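PDB 3BS4: uncharacterized protein PH0321 from Pyrococcus horikoshii, which is of unknown function but contains a KaiC-like domain, a fold related to the RecA-type ATPases. Local coordinates for residues Lys19-Leu24 and Ala205-Lys210. Numbering follows the deposited sequence.
Sequences KHSLIL and ADYVLK
Leu22 and Leu24 are laced to Asp206, Tyr207 and Leu209 by the backbone ladder of two neighbouring parallel strands, 22-27 and 207-216, of a mixed sheet whose parallel core is consistent with the RecA-like fold of KaiC relatives. The ladder climbs in the usual parallel stagger: Tyr207 N gives to Leu22 O, Leu24 N to Tyr207 O at 2.9 Å, and Leu209 N to Leu24 O. At its start Leu22 O is gripped twice, since Asp206 N also donates to it at 2.7 Å, though bent to 138° at the hydrogen. Asp206 closes this end with its carboxylate. Its CG stands anti to its own carbonyl carbon (chi1 -58°), which brings OD2 back to Leu22 N, 2.8 Å away; the bond is almost straight and uses the anti lone pair. An aspartate suits a spot where the chain has just left helix 195-204 and the strand has not yet begun, because its short side chain supplies the acceptor that a backbone carbonyl would otherwise provide.

On one face of the sheet Ile23 and Tyr207 lie side by side, Ile23 CG1 meeting ring atom CD2 at 3.9 Å, while Trp5 packs edge-to-face on the tyrosine. The opposite face carries Leu24 beside Val208, with Leu24 CD2 4.1 Å from Val208 CG1; branched aliphatic chains fill this buried layer, where Val201 and Tyr202 of helix 195-204 also touch Leu24. Ala205, small enough to fit at the turn out of that helix, sets its CB 3.8 Å from Leu24 CB.

Further out, Lys18 receives Ser21 OG at its carbonyl and gives its backbone N-H to Tyr207 OH, tying both polar ends to the chain before the first strand. Beside its hydroxyl, Ser21 CB lies at the edge of the tyrosine ring, in its plane, 3.6 Å from Tyr207 CE2.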
ATOM      1  N   LYS A  19     -12.934  -2.405  -8.362  1.00 23.71           N
ATOM      2  CA  LYS A  19     -12.021  -3.527  -8.266  1.00 23.49           C
ATOM      3  C   LYS A  19     -10.821  -3.372  -9.217  1.00 22.74           C
ATOM      4  O   LYS A  19     -10.971  -2.988 -10.382  1.00 22.92           O
ATOM      5  CB  LYS A  19     -12.775  -4.835  -8.531  1.00 23.91           C
ATOM      6  CG  LYS A  19     -11.936  -6.078  -8.331  1.00 26.10           C
ATOM      7  CD  LYS A  19     -12.816  -7.317  -8.322  1.00 30.81           C
ATOM      8  CE  LYS A  19     -12.000  -8.585  -8.477  1.00 32.58           C
ATOM      9  NZ  LYS A  19     -12.889  -9.750  -8.173  1.00 35.19           N
ATOM     10  N   HIS A  20      -9.632  -3.638  -8.679  1.00 21.84           N
ATOM     11  CA  HIS A  20      -8.353  -3.594  -9.401  1.00 21.91           C
ATOM     12  C   HIS A  20      -7.724  -2.215  -9.514  1.00 20.70           C
ATOM     13  O   HIS A  20      -6.693  -2.060 -10.163  1.00 21.09           O
ATOM     14  CB  HIS A  20      -8.408  -4.249 -10.791  1.00 23.02           C
ATOM     15  CG  HIS A  20      -8.778  -5.694 -10.759  1.00 25.67           C
ATOM     16  ND1 HIS A  20      -9.702  -6.241 -11.626  1.00 30.18           N
ATOM     17  CD2 HIS A  20      -8.363  -6.705  -9.961  1.00 26.76           C
ATOM     18  CE1 HIS A  20      -9.830  -7.530 -11.367  1.00 29.73           C
ATOM     19  NE2 HIS A  20      -9.035  -7.836 -10.359  1.00 30.45           N
ATOM     20  N   SER A  21      -8.346  -1.226  -8.881  1.00 19.67           N
ATOM     21  CA  SER A  21      -7.819   0.118  -8.886  1.00 18.87           C
ATOM     22  C   SER A  21      -6.489   0.190  -8.147  1.00 17.88           C
ATOM     23  O   SER A  21      -6.183  -0.672  -7.320  1.00 18.12           O
ATOM     24  CB  SER A  21      -8.823   1.057  -8.227  1.00 19.34           C
ATOM     25  OG  SER A  21      -9.986   1.160  -9.051  1.00 20.11           O
ATOM     26  N   LEU A  22      -5.729   1.241  -8.458  1.00 16.72           N
ATOM     27  CA  LEU A  22      -4.571   1.638  -7.669  1.00 15.73           C
ATOM     28  C   LEU A  22      -4.981   2.888  -6.905  1.00 15.81           C
ATOM     29  O   LEU A  22      -5.462   3.860  -7.503  1.00 15.81           O
ATOM     30  CB  LEU A  22      -3.378   1.954  -8.577  1.00 15.97           C
ATOM     31  CG  LEU A  22      -2.122   2.541  -7.925  1.00 15.31           C
ATOM     32  CD1 LEU A  22      -1.542   1.629  -6.821  1.00 15.74           C
ATOM     33  CD2 LEU A  22      -1.107   2.802  -9.019  1.00 15.20           C
ATOM     34  N   ILE A  23      -4.797   2.844  -5.582  1.00 14.76           N
ATOM     35  CA  ILE A  23      -5.127   3.950  -4.685  1.00 14.56           C
ATOM     36  C   ILE A  23      -3.832   4.492  -4.104  1.00 14.43           C
ATOM     37  O   ILE A  23      -3.058   3.756  -3.506  1.00 15.33           O
ATOM     38  CB  ILE A  23      -6.003   3.471  -3.501  1.00 14.74           C
ATOM     39  CG1 ILE A  23      -7.353   2.943  -3.991  1.00 17.22           C
ATOM     40  CG2 ILE A  23      -6.240   4.597  -2.495  1.00 16.20           C
ATOM     41  CD1 ILE A  23      -7.350   1.456  -4.293  1.00 21.90           C
ATOM     42  N   LEU A  24      -3.627   5.793  -4.246  1.00 13.51           N
ATOM     43  CA  LEU A  24      -2.520   6.466  -3.570  1.00 13.82           C
ATOM     44  C   LEU A  24      -3.017   7.168  -2.330  1.00 14.31           C
ATOM     45  O   LEU A  24      -3.922   7.993  -2.406  1.00 14.40           O
ATOM     46  CB  LEU A  24      -1.866   7.497  -4.497  1.00 13.85           C
ATOM     47  CG  LEU A  24      -0.719   8.297  -3.870  1.00 14.34           C
ATOM     48  CD1 LEU A  24       0.538   7.409  -3.559  1.00 15.35           C
ATOM     49  CD2 LEU A  24      -0.350   9.439  -4.813  1.00 16.05           C
ATOM     50  N   ALA A 205      -2.006   6.524 -10.307  1.00 16.76           N
ATOM     51  CA  ALA A 205      -3.101   6.105  -9.417  1.00 16.97           C
ATOM     52  C   ALA A 205      -4.497   6.401  -9.981  1.00 17.55           C
ATOM     53  O   ALA A 205      -4.703   7.431 -10.639  1.00 18.34           O
ATOM     54  CB  ALA A 205      -2.944   6.756  -8.057  1.00 17.08           C
ATOM     55  N   ASP A 206      -5.451   5.518  -9.695  1.00 17.72           N
ATOM     56  CA  ASP A 206      -6.849   5.778 -10.058  1.00 18.47           C
ATOM     57  C   ASP A 206      -7.531   6.674  -9.038  1.00 18.48           C
ATOM     58  O   ASP A 206      -8.393   7.504  -9.388  1.00 19.00           O
ATOM     59  CB  ASP A 206      -7.615   4.470 -10.213  1.00 18.34           C
ATOM     60  CG  ASP A 206      -6.991   3.570 -11.250  1.00 20.72           C
ATOM     61  OD1 ASP A 206      -6.973   3.951 -12.454  1.00 20.84           O
ATOM     62  OD2 ASP A 206      -6.490   2.490 -10.863  1.00 20.51           O
ATOM     63  N   TYR A 207      -7.165   6.486  -7.767  1.00 17.56           N
ATOM     64  CA  TYR A 207      -7.656   7.332  -6.685  1.00 17.05           C
ATOM     65  C   TYR A 207      -6.465   7.975  -6.003  1.00 16.75           C
ATOM     66  O   TYR A 207      -5.459   7.315  -5.825  1.00 15.68           O
ATOM     67  CB  TYR A 207      -8.385   6.512  -5.615  1.00 17.84           C
ATOM     68  CG  TYR A 207      -9.634   5.806  -6.076  1.00 18.85           C
ATOM     69  CD1 TYR A 207     -10.901   6.308  -5.759  1.00 19.93           C
ATOM     70  CD2 TYR A 207      -9.553   4.602  -6.774  1.00 18.95           C
ATOM     71  CE1 TYR A 207     -12.061   5.628  -6.177  1.00 21.36           C
ATOM     72  CE2 TYR A 207     -10.694   3.926  -7.189  1.00 19.95           C
ATOM     73  CZ  TYR A 207     -11.935   4.442  -6.888  1.00 20.98           C
ATOM     74  OH  TYR A 207     -13.065   3.742  -7.319  1.00 23.40           O
ATOM     75  N   VAL A 208      -6.595   9.246  -5.625  1.00 15.87           N
ATOM     76  CA  VAL A 208      -5.578   9.875  -4.785  1.00 15.84           C
ATOM     77  C   VAL A 208      -6.289  10.543  -3.624  1.00 16.48           C
ATOM     78  O   VAL A 208      -7.137  11.428  -3.834  1.00 17.01           O
ATOM     79  CB  VAL A 208      -4.766  10.949  -5.529  1.00 15.79           C
ATOM     80  CG1 VAL A 208      -3.768  11.602  -4.554  1.00 16.65           C
ATOM     81  CG2 VAL A 208      -4.048  10.350  -6.744  1.00 16.25           C
ATOM     82  N   LEU A 209      -5.933  10.119  -2.412  1.00 16.30           N
ATOM     83  CA  LEU A 209      -6.378  10.754  -1.165  1.00 16.45           C
ATOM     84  C   LEU A 209      -5.168  11.376  -0.503  1.00 16.68           C
ATOM     85  O   LEU A 209      -4.156  10.697  -0.316  1.00 17.37           O
ATOM     86  CB  LEU A 209      -6.989   9.719  -0.215  1.00 17.36           C
ATOM     87  CG  LEU A 209      -8.127   8.843  -0.765  1.00 20.26           C
ATOM     88  CD1 LEU A 209      -8.724   7.957   0.346  1.00 20.71           C
ATOM     89  CD2 LEU A 209      -9.197   9.657  -1.448  1.00 23.69           C
ATOM     90  N   LYS A 210      -5.274  12.648  -0.135  1.00 15.26           N
ATOM     91  CA  LYS A 210      -4.145  13.357   0.483  1.00 15.63           C
ATOM     92  C   LYS A 210      -4.531  13.716   1.902  1.00 16.49           C
ATOM     93  O   LYS A 210      -5.607  14.262   2.123  1.00 16.61           O
ATOM     94  CB  LYS A 210      -3.823  14.636  -0.283  1.00 16.57           C
ATOM     95  CG  LYS A 210      -2.675  15.418   0.322  1.00 19.07           C
ATOM     96  CD  LYS A 210      -2.177  16.459  -0.652  1.00 24.13           C
ATOM     97  CE  LYS A 210      -2.878  17.778  -0.477  1.00 26.50           C
ATOM     98  NZ  LYS A 210      -2.217  18.830  -1.331  1.00 28.40           N
TER